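Local coordinates for protein D-galactonate dehydratase family member Dd703_0947 (Dickeya dadantii, PDB 4IHC) that dehydrates D-mannonate and D-gluconate to 2-dehydro-3-deoxy-D-gluconate with low activity, using one magnesium ion per subunit, though neither is likely to be its physiological substrate, at residues A[73-76]-A[77-81]; A[261-264]-A[265-268]; A[294-297]-A[298-302]. All coordinates share one frame; numbering follows the deposited sequence.

Overall arrangement
The three interactions come in series along the chain. Interaction 1 lies on helix 68-83 of the N-terminal domain. Interactions 2 and 3 both belong to the enolase-like C-terminal domain, with its beta/alpha barrel. Interaction 2 ends helix 253-263 and leads into strand 270-272; interaction 3 follows at the end of strand 294-296, which pairs in parallel with 270-272. Centres of interactions 2 and 3 are 22 Å apart, and those of 1 and 2 are 47 Å apart, on opposite sides of the chain's centre. Interaction 3 carries a magnesium ligand. Interactions 1 and 3 both touch the second subunit, while interaction 2 meets two other subunits.

Interaction 1. Residues A[73-76]-A[77-81]; sequences SAID and EYMAP
Across residues 73-81 the backbone of helix 68-83 passes from an ordinary alpha turn, Glu77 N to Ser73 O at 2.9 Å, into a wider pi-type turn. This is a pi-bulge inside a helix of the N-terminal capping domain of the enolase superfamily. Met79 N bonds to Ala74 O at 3.1 Å. Ala80 N bonds to Ile75 O at 2.8 Å. Tyr78 N also reaches Ala74 O, but with a bent, weak bond, so this one carbonyl takes two backbone donors. The helix kinks at Pro81, whose N has no hydrogen to give to the turn before. The Pro81 ring instead brings CD to 4.1 Å from Asp76 O.

The side chains follow the widened turn. Ile75 and Met79 lie on the buried side, where CG1 of Ile75 meets CG of Met79 at 4.2 Å. Both also pack on Ala113 of helix 108-129, and Ile75 reaches Val32 and Thr34 of strand 29-37. The Tyr78 ring has Ala74 O at its edge, near the ring plane, and CB of Glu77 over one face toward the rim. Its OH bonds to the backbone N of Phe69 of the second subunit, so this side of the helix lies at a subunit interface. Asp76 sends its carboxylate back along the helix to a salt bridge with Lys72. This pairing would be expected to ease the nearness of the Glu77 carboxylate, whose OE2 lies 5.1 Å from Asp76 OD2. In Glu77, chi1 (-36°) sets CG beside the backbone N and against the preceding turn, 3.6 Å from Ser73 OG. The bend at chi2 (-82°) then swings the carboxylate toward Asp76, bringing Glu77 OE2 to 3.8 Å from Asp76 CB.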
loop_
_atom_site.group_PDB
_atom_site.type_symbol
_atom_site.label_atom_id
_atom_site.label_comp_id
_atom_site.label_asym_id
_atom_site.label_seq_id
_atom_site.Cartn_x
_atom_site.Cartn_y
_atom_site.Cartn_z
ATOM N N SER A 73 -41.879 10.536 -17.062
ATOM C CA SER A 73 -42.346 9.147 -17.114
ATOM C C SER A 73 -41.982 8.315 -15.858
ATOM O O SER A 73 -42.799 7.549 -15.344
ATOM C CB SER A 73 -41.824 8.478 -18.390
ATOM O OG SER A 73 -42.187 7.115 -18.391
ATOM N N ALA A 74 -40.751 8.439 -15.361
ATOM C CA ALA A 74 -40.377 7.676 -14.155
ATOM C C ALA A 74 -41.286 8.002 -12.964
ATOM O O ALA A 74 -41.721 7.119 -12.223
ATOM C CB ALA A 74 -38.915 7.886 -13.792
ATOM N N ILE A 75 -41.595 9.274 -12.794
ATOM C CA ILE A 75 -42.441 9.687 -11.689
ATOM C C ILE A 75 -43.897 9.283 -11.859
ATOM O O ILE A 75 -44.516 8.697 -10.940
ATOM C CB ILE A 75 -42.366 11.194 -11.477
ATOM C CG1 ILE A 75 -41.003 11.541 -10.870
ATOM C CG2 ILE A 75 -43.485 11.616 -10.539
ATOM C CD1 ILE A 75 -40.432 12.853 -11.333
ATOM N N ASP A 76 -44.438 9.606 -13.030
ATOM C CA ASP A 76 -45.822 9.336 -13.352
ATOM C C ASP A 76 -46.165 7.849 -13.358
ATOM O O ASP A 76 -47.228 7.490 -12.915
ATOM C CB ASP A 76 -46.179 9.906 -14.731
ATOM C CG ASP A 76 -46.501 11.398 -14.707
ATOM O OD1 ASP A 76 -46.459 12.041 -13.627
ATOM O OD2 ASP A 76 -46.801 11.925 -15.807
ATOM N N GLU A 77 -45.295 7.002 -13.905
ATOM C CA GLU A 77 -45.605 5.595 -14.035
ATOM C C GLU A 77 -45.102 4.774 -12.845
ATOM O O GLU A 77 -45.631 3.706 -12.567
ATOM C CB GLU A 77 -45.003 5.032 -15.329
ATOM C CG GLU A 77 -45.035 6.022 -16.489
ATOM C CD GLU A 77 -46.367 6.077 -17.217
ATOM O OE1 GLU A 77 -46.572 5.223 -18.099
ATOM O OE2 GLU A 77 -47.184 6.999 -16.949
ATOM N N TYR A 78 -44.090 5.274 -12.136
ATOM C CA TYR A 78 -43.491 4.472 -11.072
ATOM C C TYR A 78 -43.584 5.093 -9.682
ATOM O O TYR A 78 -44.127 4.460 -8.770
ATOM C CB TYR A 78 -42.070 4.021 -11.459
ATOM C CG TYR A 78 -42.130 3.232 -12.748
ATOM C CD1 TYR A 78 -42.657 1.920 -12.756
ATOM C CD2 TYR A 78 -41.755 3.796 -13.959
ATOM C CE1 TYR A 78 -42.777 1.215 -13.924
ATOM C CE2 TYR A 78 -41.862 3.074 -15.143
ATOM C CZ TYR A 78 -42.374 1.785 -15.116
ATOM O OH TYR A 78 -42.477 1.055 -16.276
ATOM N N MET A 79 -43.069 6.304 -9.499
ATOM C CA MET A 79 -43.094 6.912 -8.166
ATOM C C MET A 79 -44.523 7.069 -7.652
ATOM O O MET A 79 -44.799 6.743 -6.502
ATOM C CB MET A 79 -42.354 8.259 -8.098
ATOM C CG MET A 79 -40.850 8.188 -8.327
ATOM S SD MET A 79 -39.823 7.496 -6.997
ATOM C CE MET A 79 -41.055 7.195 -5.748
ATOM N N ALA A 80 -45.430 7.556 -8.497
ATOM C CA ALA A 80 -46.832 7.764 -8.077
ATOM C C ALA A 80 -47.507 6.543 -7.411
ATOM O O ALA A 80 -47.911 6.618 -6.252
ATOM C CB ALA A 80 -47.693 8.301 -9.225
ATOM N N PRO A 81 -47.642 5.422 -8.142
ATOM C CA PRO A 81 -48.217 4.211 -7.541
ATOM C C PRO A 81 -47.407 3.670 -6.364
ATOM O O PRO A 81 -47.992 3.110 -5.466
ATOM C CB PRO A 81 -48.186 3.172 -8.679
ATOM C CG PRO A 81 -47.767 3.894 -9.900
ATOM C CD PRO A 81 -47.168 5.210 -9.523
#

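Interaction 2. Residues A[261-264]-A[265-268]; sequences KTLE and PYQL
Leu263 and Tyr266 meet near the C-terminal end of helix 253-263, where the chain takes 3-10 bonds. This helix leads to strand 270-272 of the beta/alpha barrel, so the contact is part of an alpha-to-beta connection. Tyr266 N bonds to Leu263 O at 3.0 Å, and Gln267 N bonds to Glu264 O at 3.1 Å. These bonds, each spanning three residues, define the 3-10 turn. Pro265 has no N-H to continue the alpha-helical bonding; its CD lies 3.3 Å from Thr262 O. Gln267 then takes positive backbone angles (53°/61°), and the chain turns away from the helix. A water ties the turn together, giving a hydrogen to Leu263 O and accepting one from Leu268 N. Leu263 O thus holds both Tyr266 N and the water.

The Tyr266 side chain can be followed outward. Its CB lies 3.6 Å from Leu263 O. CG has the same oxygen near it. CD2 of Tyr266 passes Leu263 CA and meets methyl CD2 of Leu263 at 4.0 Å, the two side chains crossing at about a right angle. CE2 of Tyr266 is 3.9 Å from Thr262 O. The side chain also touches Phe230 and Glu231 of helix 219-237. The other methyl of Leu263, CD1, touches CD1 of Leu268 at 4.1 Å, so its two branches pack against different residues.

The backbone O of Tyr266 is bonded by Arg234. Glu264 sends OE2 to Ser291 and Ser290, and Lys261 NZ bonds to Gln289 and also forms a salt bridge with Glu264 of the third subunit. Leu268 packs on Phe230 of helix 219-237 and also reaches Phe243 and His245 of strand 242-246.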
loop_
_atom_site.group_PDB
_atom_site.type_symbol
_atom_site.label_atom_id
_atom_site.label_comp_id
_atom_site.label_asym_id
_atom_site.label_seq_id
_atom_site.Cartn_x
_atom_site.Cartn_y
_atom_site.Cartn_z
ATOM N N LYS A 261 -0.668 22.245 -11.871
ATOM C CA LYS A 261 0.647 22.688 -11.393
ATOM C C LYS A 261 0.976 24.121 -11.849
ATOM O O LYS A 261 1.435 24.921 -11.060
ATOM C CB LYS A 261 1.759 21.709 -11.812
ATOM C CG LYS A 261 1.718 20.393 -11.044
ATOM C CD LYS A 261 2.580 19.335 -11.712
ATOM C CE LYS A 261 4.005 19.452 -11.216
ATOM N NZ LYS A 261 4.926 18.571 -11.983
ATOM N N THR A 262 0.712 24.440 -13.104
ATOM C CA THR A 262 1.039 25.754 -13.627
ATOM C C THR A 262 0.187 26.853 -13.007
ATOM O O THR A 262 0.614 27.989 -12.917
ATOM C CB THR A 262 0.857 25.796 -15.161
ATOM O OG1 THR A 262 1.709 24.815 -15.751
ATOM C CG2 THR A 262 1.216 27.178 -15.729
ATOM N N LEU A 263 -1.026 26.522 -12.590
ATOM C CA LEU A 263 -1.925 27.544 -12.061
ATOM C C LEU A 263 -1.699 27.874 -10.592
ATOM O O LEU A 263 -2.321 28.798 -10.071
ATOM C CB LEU A 263 -3.367 27.147 -12.296
ATOM C CG LEU A 263 -3.815 27.068 -13.752
ATOM C CD1 LEU A 263 -5.218 26.496 -13.852
ATOM C CD2 LEU A 263 -3.730 28.430 -14.430
ATOM N N GLU A 264 -0.770 27.163 -9.943
ATOM C CA GLU A 264 -0.593 27.266 -8.483
ATOM C C GLU A 264 -0.334 28.680 -7.956
ATOM O O GLU A 264 -0.906 29.082 -6.926
ATOM C CB GLU A 264 0.507 26.306 -8.003
ATOM C CG GLU A 264 0.014 24.870 -7.981
ATOM C CD GLU A 264 1.089 23.846 -7.667
ATOM O OE1 GLU A 264 2.294 24.203 -7.593
ATOM O OE2 GLU A 264 0.711 22.663 -7.498
ATOM N N PRO A 265 0.541 29.424 -8.633
ATOM C CA PRO A 265 0.871 30.823 -8.282
ATOM C C PRO A 265 -0.334 31.770 -8.316
ATOM O O PRO A 265 -0.350 32.749 -7.573
ATOM C CB PRO A 265 1.863 31.249 -9.389
ATOM C CG PRO A 265 2.412 29.958 -9.938
ATOM C CD PRO A 265 1.281 28.966 -9.827
ATOM N N TYR A 266 -1.320 31.490 -9.176
ATOM C CA TYR A 266 -2.539 32.339 -9.305
ATOM C C TYR A 266 -3.574 32.052 -8.218
ATOM O O TYR A 266 -4.522 32.798 -8.055
ATOM C CB TYR A 266 -3.147 32.240 -10.721
ATOM C CG TYR A 266 -2.068 32.413 -11.746
ATOM C CD1 TYR A 266 -1.283 33.564 -11.740
ATOM C CD2 TYR A 266 -1.771 31.415 -12.674
ATOM C CE1 TYR A 266 -0.250 33.731 -12.634
ATOM C CE2 TYR A 266 -0.736 31.586 -13.592
ATOM C CZ TYR A 266 0.013 32.749 -13.561
ATOM O OH TYR A 266 1.048 32.955 -14.427
ATOM N N GLN A 267 -3.359 30.980 -7.459
ATOM C CA GLN A 267 -4.146 30.697 -6.267
ATOM C C GLN A 267 -5.661 30.678 -6.485
ATOM O O GLN A 267 -6.408 31.450 -5.874
ATOM C CB GLN A 267 -3.740 31.653 -5.136
ATOM C CG GLN A 267 -2.307 31.352 -4.689
ATOM C CD GLN A 267 -1.769 32.333 -3.682
ATOM O OE1 GLN A 267 -1.841 32.098 -2.481
ATOM N NE2 GLN A 267 -1.219 33.440 -4.167
ATOM N N LEU A 268 -6.109 29.774 -7.344
ATOM C CA LEU A 268 -7.535 29.567 -7.539
ATOM C C LEU A 268 -8.193 29.111 -6.257
ATOM O O LEU A 268 -7.574 28.470 -5.422
ATOM C CB LEU A 268 -7.829 28.547 -8.655
ATOM C CG LEU A 268 -7.191 28.763 -10.034
ATOM C CD1 LEU A 268 -7.903 27.942 -11.098
ATOM C CD2 LEU A 268 -7.139 30.210 -10.467
HETATM O O HOH W 1 -4.103 27.690 -8.127
#

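Interaction 3. Residues A[294-297]-A[298-302]; sequences ISMG and ELFVN. With MG (magnesium ion), chain I.
With CG of Phe300 anti to its carbonyl carbon (chi1 -63°), the ring turns back over Gly297; Glu298, with chi1 at 76° and an extended chain beyond CG, sends its carboxylate to the magnesium ion. Gly297 to Phe300 form a type I beta turn, closed by Phe300 N to Gly297 O at 2.9 Å. Gly297 CA stands over one face of the Phe300 ring, 3.5 Å from its centroid, in a CH-pi contact. The backbone of Gly297, with no side chain, lies directly against the ring. Met296 crosses Phe300 at about a right angle, and its CE touches ring atom CZ at 3.4 Å. One water accepts hydrogens from both Gly297 N and Leu299 N, bridging them.

Glu298 OE1 binds magnesium at 2.3 Å. Its OE2 takes a 2.7 Å hydrogen bond from one of the two metal-bound waters, so one carboxylate grips the ion directly and through water. Asp246 and Glu272 complete the protein ligands, as in the metal site of the enolase superfamily. Glu298 probably also binds substrate, as in relatives.

Strand 294-296 pairs with strands 270-272 and 317-318 in the barrel. Met296 packs on Leu283 of helix 283-289, while Phe300 rests on Trp306 and Leu309 of helix 303-311, which Asn302 N-caps.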
loop_
_atom_site.group_PDB
_atom_site.type_symbol
_atom_site.label_atom_id
_atom_site.label_comp_id
_atom_site.label_asym_id
_atom_site.label_seq_id
_atom_site.Cartn_x
_atom_site.Cartn_y
_atom_site.Cartn_z
ATOM N N ILE A 294 -8.954 21.275 -5.700
ATOM C CA ILE A 294 -9.697 20.588 -6.736
ATOM C C ILE A 294 -11.136 20.399 -6.314
ATOM O O ILE A 294 -11.417 20.124 -5.156
ATOM C CB ILE A 294 -9.082 19.193 -6.980
ATOM C CG1 ILE A 294 -7.601 19.332 -7.357
ATOM C CG2 ILE A 294 -9.858 18.419 -8.030
ATOM C CD1 ILE A 294 -7.358 20.142 -8.624
ATOM N N SER A 295 -12.055 20.535 -7.259
ATOM C CA SER A 295 -13.425 20.147 -6.994
ATOM C C SER A 295 -13.876 19.181 -8.067
ATOM O O SER A 295 -13.437 19.252 -9.203
ATOM C CB SER A 295 -14.331 21.371 -6.971
ATOM O OG SER A 295 -14.369 21.968 -8.251
ATOM N N MET A 296 -14.758 18.268 -7.692
ATOM C CA MET A 296 -15.254 17.260 -8.597
ATOM C C MET A 296 -16.687 16.986 -8.205
ATOM O O MET A 296 -17.078 17.165 -7.047
ATOM C CB MET A 296 -14.461 15.950 -8.436
ATOM C CG MET A 296 -13.050 15.964 -9.019
ATOM S SD MET A 296 -13.033 15.614 -10.803
ATOM C CE MET A 296 -13.978 14.083 -10.896
ATOM N N GLY A 297 -17.480 16.539 -9.166
ATOM C CA GLY A 297 -18.675 15.832 -8.789
ATOM C C GLY A 297 -20.000 16.216 -9.399
ATOM O O GLY A 297 -20.998 15.527 -9.144
ATOM N N GLU A 298 -20.059 17.283 -10.194
ATOM C CA GLU A 298 -21.363 17.605 -10.762
ATOM C C GLU A 298 -21.921 16.418 -11.577
ATOM O O GLU A 298 -23.130 16.186 -11.552
ATOM C CB GLU A 298 -21.346 18.905 -11.570
ATOM C CG GLU A 298 -20.696 18.745 -12.912
ATOM C CD GLU A 298 -20.552 20.077 -13.626
ATOM O OE1 GLU A 298 -20.212 21.088 -12.961
ATOM O OE2 GLU A 298 -20.780 20.103 -14.850
ATOM N N LEU A 299 -21.047 15.651 -12.251
ATOM C CA LEU A 299 -21.498 14.484 -13.006
ATOM C C LEU A 299 -21.784 13.223 -12.178
ATOM O O LEU A 299 -22.300 12.259 -12.717
ATOM C CB LEU A 299 -20.521 14.109 -14.121
ATOM C CG LEU A 299 -20.578 14.985 -15.383
ATOM C CD1 LEU A 299 -19.375 14.716 -16.270
ATOM C CD2 LEU A 299 -21.868 14.741 -16.158
ATOM N N PHE A 300 -21.429 13.222 -10.897
ATOM C CA PHE A 300 -21.528 11.979 -10.083
ATOM C C PHE A 300 -22.972 11.516 -9.840
ATOM O O PHE A 300 -23.870 12.338 -9.641
ATOM C CB PHE A 300 -20.778 12.100 -8.735
ATOM C CG PHE A 300 -19.281 12.300 -8.864
ATOM C CD1 PHE A 300 -18.628 12.119 -10.086
ATOM C CD2 PHE A 300 -18.516 12.648 -7.744
ATOM C CE1 PHE A 300 -17.241 12.294 -10.194
ATOM C CE2 PHE A 300 -17.136 12.810 -7.838
ATOM C CZ PHE A 300 -16.502 12.651 -9.069
ATOM N N VAL A 301 -23.176 10.196 -9.870
ATOM C CA VAL A 301 -24.486 9.568 -9.722
ATOM C C VAL A 301 -24.392 8.297 -8.861
ATOM O O VAL A 301 -25.392 7.620 -8.617
ATOM C CB VAL A 301 -25.114 9.200 -11.093
ATOM C CG1 VAL A 301 -25.431 10.455 -11.908
ATOM C CG2 VAL A 301 -24.189 8.330 -11.928
ATOM N N ASN A 302 -23.195 7.995 -8.375
ATOM C CA ASN A 302 -22.909 6.705 -7.748
ATOM C C ASN A 302 -21.912 6.920 -6.625
ATOM O O ASN A 302 -20.919 7.656 -6.790
ATOM C CB ASN A 302 -22.321 5.745 -8.809
ATOM C CG ASN A 302 -22.385 4.294 -8.395
ATOM O OD1 ASN A 302 -21.751 3.879 -7.423
ATOM N ND2 ASN A 302 -23.162 3.500 -9.138
HETATM MG MG MG I . -18.755 22.502 -13.991
HETATM O O HOH W 2 -17.958 15.844 -12.199
HETATM O O HOH W 3 -19.720 22.526 -15.573
HETATM O O HOH W 4 -17.724 20.874 -14.574
#